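Side-chain contacts in transketolase (Campylobacter jejuni, PDB 3L84), which belongs to the transketolase family of thiamine diphosphate-dependent enzymes, with two related cofactor-binding-type domains followed by a C-terminal domain: residues F562-F565 with E566-D569; I3-L6 with Q7-A10; A363-G366 with P367-T371. All blocks are in the same frame, centred on the assembly; numbering follows the deposited sequence. Where two conformers were deposited one is given.

Contact 1: F562-F565 with E566-D569; sequences FELF and EKQD
Phe-562 and Glu-566 meet one turn apart in helix 562-566, a local contact in the C-terminal domain. This short helix and helix 570-576 lie in a beta-alpha-beta crossover between the parallel strands 554-558 and 580-584, which lie on either side of strand 528-532. Glu-566 N bonds Phe-562 O at 3.0 Å. Bonding then tightens to residues three apart. Lys-567 N reaches Leu-564 O at 3.0 Å, and Gln-568 N reaches Phe-565 O at 3.1 Å.

The main side-chain meeting is oblique. Glu-566 CD comes to 3.3 Å from Phe-562 CE2, with carboxylate and ring planes 57° apart. The Phe-562 ring swings off the side opposite its own backbone N (chi1 -176°), which brings CD2 and CE2 alongside the glutamate. The Glu-566 chain runs extended beyond CG and brings its carboxylate against CD2 and CE2. Its OE2 forms a salt bridge with Lys-594, which probably steadies its charge. Glu-563 turns elsewhere, and its OE2 bonds Thr-470 OG1.

Phe-595 fits against both aromatic residues and meets the Phe-562 ring edge-to-face. Asn-590 of the second subunit packs on Phe-562 and Glu-566, which places this side of the helix at the dimer interface. Asp-569 is the N-cap of the next helix, and its OD1 accepts from Tyr-572 N. At the turn between the helices, Gln-568 CG lies near the plane of the Phe-565 ring, at its edge, 4.0 Å from CD1.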
loop_
_atom_site.group_PDB
_atom_site.type_symbol
_atom_site.label_atom_id
_atom_site.label_comp_id
_atom_site.label_asym_id
_atom_site.label_seq_id
_atom_site.Cartn_x
_atom_site.Cartn_y
_atom_site.Cartn_z
ATOM N N PHE A 562 0.883 1.670 -22.875
ATOM C CA PHE A 562 2.216 1.028 -23.055
ATOM C C PHE A 562 2.085 -0.486 -23.233
ATOM O O PHE A 562 2.719 -1.061 -24.137
ATOM C CB PHE A 562 3.072 1.394 -21.829
ATOM C CG PHE A 562 4.509 0.928 -21.853
ATOM C CD1 PHE A 562 5.522 1.800 -22.180
ATOM C CD2 PHE A 562 4.843 -0.326 -21.467
ATOM C CE1 PHE A 562 6.854 1.385 -22.147
ATOM C CE2 PHE A 562 6.194 -0.741 -21.455
ATOM C CZ PHE A 562 7.164 0.119 -21.823
ATOM N N GLU A 563 1.274 -1.135 -22.406
ATOM C CA GLU A 563 1.165 -2.596 -22.445
ATOM C C GLU A 563 0.625 -3.092 -23.780
ATOM O O GLU A 563 1.077 -4.108 -24.302
ATOM C CB GLU A 563 0.289 -3.104 -21.310
ATOM C CG GLU A 563 0.848 -2.771 -19.952
ATOM C CD GLU A 563 0.306 -1.494 -19.293
ATOM O OE1 GLU A 563 -0.195 -0.576 -19.995
ATOM O OE2 GLU A 563 0.284 -1.468 -18.043
ATOM N N LEU A 564 -0.343 -2.379 -24.354
ATOM C CA LEU A 564 -0.840 -2.766 -25.659
ATOM C C LEU A 564 0.190 -2.524 -26.728
ATOM O O LEU A 564 0.304 -3.320 -27.660
ATOM C CB LEU A 564 -2.146 -2.040 -26.031
ATOM C CG LEU A 564 -3.370 -2.438 -25.251
ATOM C CD1 LEU A 564 -4.555 -1.531 -25.643
ATOM C CD2 LEU A 564 -3.690 -3.894 -25.436
ATOM N N PHE A 565 0.962 -1.454 -26.618
ATOM C CA PHE A 565 2.003 -1.184 -27.604
ATOM C C PHE A 565 3.046 -2.303 -27.636
ATOM O O PHE A 565 3.557 -2.686 -28.703
ATOM C CB PHE A 565 2.639 0.206 -27.383
ATOM C CG PHE A 565 3.520 0.666 -28.486
ATOM C CD1 PHE A 565 3.222 0.423 -29.821
ATOM C CD2 PHE A 565 4.626 1.446 -28.183
ATOM C CE1 PHE A 565 4.048 0.883 -30.820
ATOM C CE2 PHE A 565 5.437 1.931 -29.193
ATOM C CZ PHE A 565 5.165 1.652 -30.512
ATOM N N GLU A 566 3.379 -2.832 -26.464
ATOM C CA GLU A 566 4.325 -3.942 -26.331
ATOM C C GLU A 566 3.878 -5.181 -27.113
ATOM O O GLU A 566 4.716 -6.023 -27.437
ATOM C CB GLU A 566 4.536 -4.332 -24.864
ATOM C CG GLU A 566 5.224 -3.302 -24.022
ATOM C CD GLU A 566 5.443 -3.779 -22.607
ATOM O OE1 GLU A 566 4.492 -3.734 -21.773
ATOM O OE2 GLU A 566 6.573 -4.212 -22.294
ATOM N N LYS A 567 2.571 -5.337 -27.358
ATOM C CA LYS A 567 2.032 -6.510 -28.063
ATOM C C LYS A 567 2.033 -6.351 -29.579
ATOM O O LYS A 567 1.714 -7.311 -30.287
ATOM C CB LYS A 567 0.597 -6.799 -27.646
ATOM C CG LYS A 567 0.414 -7.056 -26.190
ATOM C CD LYS A 567 -1.030 -7.419 -25.803
ATOM C CE LYS A 567 -1.461 -8.803 -26.332
ATOM N NZ LYS A 567 -0.536 -9.961 -25.986
ATOM N N GLN A 568 2.370 -5.179 -30.107
ATOM C CA GLN A 568 2.251 -4.947 -31.549
ATOM C C GLN A 568 3.388 -5.596 -32.301
ATOM O O GLN A 568 4.451 -5.848 -31.721
ATOM C CB GLN A 568 2.208 -3.444 -31.838
ATOM C CG GLN A 568 1.076 -2.703 -31.133
ATOM C CD GLN A 568 -0.244 -3.376 -31.296
ATOM O OE1 GLN A 568 -0.875 -3.802 -30.294
ATOM N NE2 GLN A 568 -0.682 -3.500 -32.533
ATOM N N ASP A 569 3.189 -5.868 -33.584
ATOM C CA ASP A 569 4.276 -6.509 -34.310
ATOM C C ASP A 569 5.342 -5.514 -34.719
ATOM O O ASP A 569 5.168 -4.299 -34.611
ATOM C CB ASP A 569 3.801 -7.383 -35.460
ATOM C CG ASP A 569 3.092 -6.639 -36.539
ATOM O OD1 ASP A 569 3.362 -5.438 -36.757
ATOM O OD2 ASP A 569 2.286 -7.314 -37.245
#

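Contact 2: I3-L6 with Q7-A10; sequences IQIL and QEQA
Ala-10 N donates to Leu-6 O at 2.8 Å, the shortest hydrogen bond between residues 3-6 and 7-10. Three more bonds of the same four-residue spacing lie beside it. Gln-9 N reaches Ile-5 O at 2.9 Å with an N-H...O angle of 166°. Gln-7 N bonds Ile-3 O at 3.0 Å, and Glu-8 N bonds Gln-4 O at 3.2 Å.

The side chains meet mostly through Ile-5 and Gln-9. Ile-5 CG1 points off opposite the backbone N (chi1 -176°) and so leans along the helix toward the glutamine one turn on. Gln-9 OE1 lies 3.6 Å from Ile-5 CG1, and the two chains pass at a slant. Gln-9 CG also rests 3.4 Å from Ile-5 O, so aliphatic carbon covers a carbonyl already engaged by Gln-9 N. Gln-7 CB does the same for its own acceptor, at 3.3 Å from Ile-3 O.

The amide of Gln-9 is held at both ends. OE1 is bonded to Tyr-44 OH, and NE2 donates to a bound glycerol, probably from the crystallisation liquor. The Tyr-44 bond probably helps to set the rotation of the buried amide; the glycerol bond may exist in the crystal alone. Glu-8 leaves the helix on another side, where its OE1 bonds Ser-286 OG at helix 284-291.

Ala-10 and Leu-6 face Ser-40 of helix 30-42, and both also touch Tyr-217 of helix 217-228. The arrangement is the regular alpha-helical bonding of the first turns of helix 3-24, which packs among other helices of the thiamine diphosphate-binding domain.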
loop_
_atom_site.group_PDB
_atom_site.type_symbol
_atom_site.label_atom_id
_atom_site.label_comp_id
_atom_site.label_asym_id
_atom_site.label_seq_id
_atom_site.Cartn_x
_atom_site.Cartn_y
_atom_site.Cartn_z
ATOM N N ILE A 3 -20.726 -36.869 17.666
ATOM C CA ILE A 3 -19.310 -36.661 18.037
ATOM C C ILE A 3 -18.347 -37.655 17.374
ATOM O O ILE A 3 -17.213 -37.307 17.022
ATOM C CB ILE A 3 -19.056 -36.662 19.587
ATOM C CG1 ILE A 3 -19.858 -35.557 20.289
ATOM C CG2 ILE A 3 -17.544 -36.501 19.860
ATOM C CD1 ILE A 3 -19.660 -34.182 19.738
ATOM N N GLN A 4 -18.805 -38.891 17.216
ATOM C CA GLN A 4 -17.991 -39.934 16.642
ATOM C C GLN A 4 -17.695 -39.659 15.175
ATOM O O GLN A 4 -16.527 -39.709 14.730
ATOM C CB GLN A 4 -18.663 -41.295 16.832
ATOM C CG GLN A 4 -18.715 -41.731 18.292
ATOM C CD GLN A 4 -19.738 -40.947 19.147
ATOM O OE1 GLN A 4 -20.928 -40.875 18.812
ATOM N NE2 GLN A 4 -19.266 -40.359 20.245
ATOM N N ILE A 5 -18.725 -39.327 14.406
ATOM C CA ILE A 5 -18.517 -39.054 12.986
ATOM C C ILE A 5 -17.736 -37.755 12.828
ATOM O O ILE A 5 -16.833 -37.672 11.984
ATOM C CB ILE A 5 -19.816 -39.015 12.127
ATOM C CG1 ILE A 5 -19.494 -38.813 10.635
ATOM C CG2 ILE A 5 -20.723 -37.913 12.521
ATOM C CD1 ILE A 5 -18.730 -39.956 9.984
ATOM N N LEU A 6 -18.022 -36.735 13.649
ATOM C CA LEU A 6 -17.315 -35.459 13.513
ATOM C C LEU A 6 -15.825 -35.603 13.803
ATOM O O LEU A 6 -14.999 -35.001 13.127
ATOM C CB LEU A 6 -17.914 -34.376 14.414
ATOM C CG LEU A 6 -19.130 -33.661 13.811
ATOM C CD1 LEU A 6 -18.689 -32.791 12.635
ATOM C CD2 LEU A 6 -20.207 -34.628 13.376
ATOM N N GLN A 7 -15.480 -36.400 14.801
ATOM C CA GLN A 7 -14.081 -36.621 15.119
ATOM C C GLN A 7 -13.355 -37.306 13.957
ATOM O O GLN A 7 -12.256 -36.905 13.572
ATOM C CB GLN A 7 -13.964 -37.491 16.356
ATOM C CG GLN A 7 -12.561 -37.716 16.780
ATOM C CD GLN A 7 -12.498 -38.604 18.013
ATOM O OE1 GLN A 7 -11.678 -39.532 18.086
ATOM N NE2 GLN A 7 -13.383 -38.338 18.985
ATOM N N GLU A 8 -13.991 -38.315 13.373
ATOM C CA GLU A 8 -13.395 -38.982 12.236
ATOM C C GLU A 8 -13.238 -38.035 11.051
ATOM O O GLU A 8 -12.201 -37.995 10.395
ATOM C CB GLU A 8 -14.182 -40.225 11.832
ATOM C CG GLU A 8 -13.385 -41.105 10.848
ATOM C CD GLU A 8 -14.176 -42.226 10.205
ATOM O OE1 GLU A 8 -14.921 -41.933 9.239
ATOM O OE2 GLU A 8 -14.018 -43.398 10.628
ATOM N N GLN A 9 -14.273 -37.227 10.780
ATOM C CA GLN A 9 -14.216 -36.235 9.699
ATOM C C GLN A 9 -13.096 -35.239 9.929
ATOM O O GLN A 9 -12.317 -34.933 9.009
ATOM C CB GLN A 9 -15.575 -35.539 9.544
ATOM C CG GLN A 9 -16.599 -36.405 8.864
ATOM C CD GLN A 9 -17.901 -35.649 8.673
ATOM O OE1 GLN A 9 -18.670 -35.481 9.625
ATOM N NE2 GLN A 9 -18.109 -35.120 7.471
ATOM N N ALA A 10 -12.995 -34.713 11.140
ATOM C CA ALA A 10 -11.959 -33.711 11.455
ATOM C C ALA A 10 -10.586 -34.317 11.318
ATOM O O ALA A 10 -9.666 -33.699 10.751
ATOM C CB ALA A 10 -12.175 -33.128 12.848
#

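Contact 3: A363-G366 with P367-T371; sequences ADLG and PSNKT
Leu-365 O starts the short helix 366-369 by accepting Asn-369 N at 2.8 Å, and Ser-368 N at 2.9 Å in a weak bond. Leu-365 itself is the N-cap residue. Gly-366 O serves the far end. It takes a weak bond from Lys-370 N at 2.9 Å and another from Thr-371 N at 3.4 Å. Lys-370 has positive phi (62°), and there the chain leaves the helix.

Asn-369 folds back over the start of the turn. Its CG lies opposite the carbonyl carbon (chi1 -64°), which sets the amide beside Leu-365. ND2 stands 3.4 Å from Leu-365 CB, and Asn-369 CG is 3.5 Å from Leu-365 O. The other end of the amide is bonded, OD1 to Thr-440 OG1, which helps to fix its orientation. Thr-371 also faces back, with OG1 3.5 Å from Gly-366 CA. Lys-370 starts away from residues 363-366, and its NZ forms a salt bridge with Asp-342.

Leu-365 and Ser-368 touch Phe-414 of strand 408-414. Asn-369 and Thr-371 touch Ala-412 of the same strand.

The second subunit grips Asp-364 and Gly-366. Asp-364 OD1 accepts from Glu-187 N and is bonded to Ser-185 OG, and OD2 accepts from Ile-186 N, all of that subunit. Gly-366 N donates to Glu-187 OE2 of the same neighbour. The whole is a single short helical turn that follows strand 358-362, set at the dimer interface of the pyrimidine-binding domain.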
loop_
_atom_site.group_PDB
_atom_site.type_symbol
_atom_site.label_atom_id
_atom_site.label_comp_id
_atom_site.label_asym_id
_atom_site.label_seq_id
_atom_site.Cartn_x
_atom_site.Cartn_y
_atom_site.Cartn_z
ATOM N N ALA A 363 -13.037 6.455 -2.715
ATOM C CA ALA A 363 -12.614 6.510 -1.325
ATOM C C ALA A 363 -12.676 7.940 -0.806
ATOM O O ALA A 363 -11.666 8.633 -0.656
ATOM C CB ALA A 363 -11.186 5.895 -1.156
ATOM N N ASP A 364 -13.896 8.425 -0.624
ATOM C CA ASP A 364 -14.213 9.765 -0.161
ATOM C C ASP A 364 -13.699 10.867 -1.065
ATOM O O ASP A 364 -13.312 11.923 -0.573
ATOM C CB ASP A 364 -13.720 10.053 1.260
ATOM C CG ASP A 364 -14.400 11.286 1.895
ATOM O OD1 ASP A 364 -15.637 11.391 1.787
ATOM O OD2 ASP A 364 -13.690 12.139 2.484
ATOM N N LEU A 365 -13.592 10.640 -2.355
ATOM C CA LEU A 365 -13.132 11.694 -3.283
ATOM C C LEU A 365 -14.068 11.835 -4.473
ATOM O O LEU A 365 -13.658 12.390 -5.498
ATOM C CB LEU A 365 -11.709 11.422 -3.751
ATOM C CG LEU A 365 -10.624 11.590 -2.726
ATOM C CD1 LEU A 365 -9.276 11.105 -3.293
ATOM C CD2 LEU A 365 -10.520 13.054 -2.295
ATOM N N GLY A 366 -15.316 11.396 -4.360
ATOM C CA GLY A 366 -16.237 11.473 -5.493
ATOM C C GLY A 366 -16.254 12.814 -6.229
ATOM O O GLY A 366 -16.210 12.835 -7.465
ATOM N N PRO A 367 -16.358 13.933 -5.501
ATOM C CA PRO A 367 -16.462 15.210 -6.188
ATOM C C PRO A 367 -15.218 15.550 -6.992
ATOM O O PRO A 367 -15.313 16.254 -7.991
ATOM C CB PRO A 367 -16.645 16.211 -5.016
ATOM C CG PRO A 367 -17.308 15.402 -3.963
ATOM C CD PRO A 367 -16.637 14.068 -4.051
ATOM N N SER A 368 -14.054 15.115 -6.533
ATOM C CA SER A 368 -12.772 15.362 -7.222
ATOM C C SER A 368 -12.480 14.329 -8.295
ATOM O O SER A 368 -11.897 14.674 -9.314
ATOM C CB SER A 368 -11.625 15.351 -6.228
ATOM O OG SER A 368 -11.764 16.377 -5.269
ATOM N N ASN A 369 -12.844 13.068 -8.076
ATOM C CA ASN A 369 -12.616 12.008 -9.068
ATOM C C ASN A 369 -13.673 12.030 -10.178
ATOM O O ASN A 369 -13.504 11.335 -11.174
ATOM C CB ASN A 369 -12.633 10.624 -8.437
ATOM C CG ASN A 369 -11.527 10.354 -7.421
ATOM O OD1 ASN A 369 -10.419 10.972 -7.459
ATOM N ND2 ASN A 369 -11.777 9.434 -6.567
ATOM N N LYS A 370 -14.762 12.773 -9.973
ATOM C CA LYS A 370 -15.893 12.882 -10.902
ATOM C C LYS A 370 -16.596 11.564 -11.150
ATOM O O LYS A 370 -17.054 11.256 -12.277
ATOM C CB LYS A 370 -15.465 13.533 -12.215
ATOM C CG LYS A 370 -14.816 14.898 -12.047
ATOM C CD LYS A 370 -15.724 15.897 -11.373
ATOM C CE LYS A 370 -15.060 17.271 -11.195
ATOM N NZ LYS A 370 -15.471 18.161 -12.311
ATOM N N THR A 371 -16.789 10.786 -10.085
ATOM C CA THR A 371 -17.356 9.460 -10.187
ATOM C C THR A 371 -18.826 9.360 -9.808
ATOM O O THR A 371 -19.406 8.284 -9.928
ATOM C CB THR A 371 -16.541 8.478 -9.282
ATOM O OG1 THR A 371 -16.361 9.062 -7.970
ATOM C CG2 THR A 371 -15.183 8.248 -9.903
#

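From the N terminus the order is contact 2, contact 3, contact 1. They are in series, and none nests in or crosses another. Each closes only a turn of a few residues. Contact 2 lies in the opening helix of the thiamine diphosphate-binding domain, and no other chain touches it. Contact 3 joins strand 358-362 to the short helix after it in the pyrimidine-binding domain. Contact 1 links two short helices of the C-terminal domain. Contacts 1 and 3 both meet the second subunit, with centres about 31 Å apart. Contact 2 is remote, its centre about 56 Å from that of contact 1 and about 53 Å from that of contact 3.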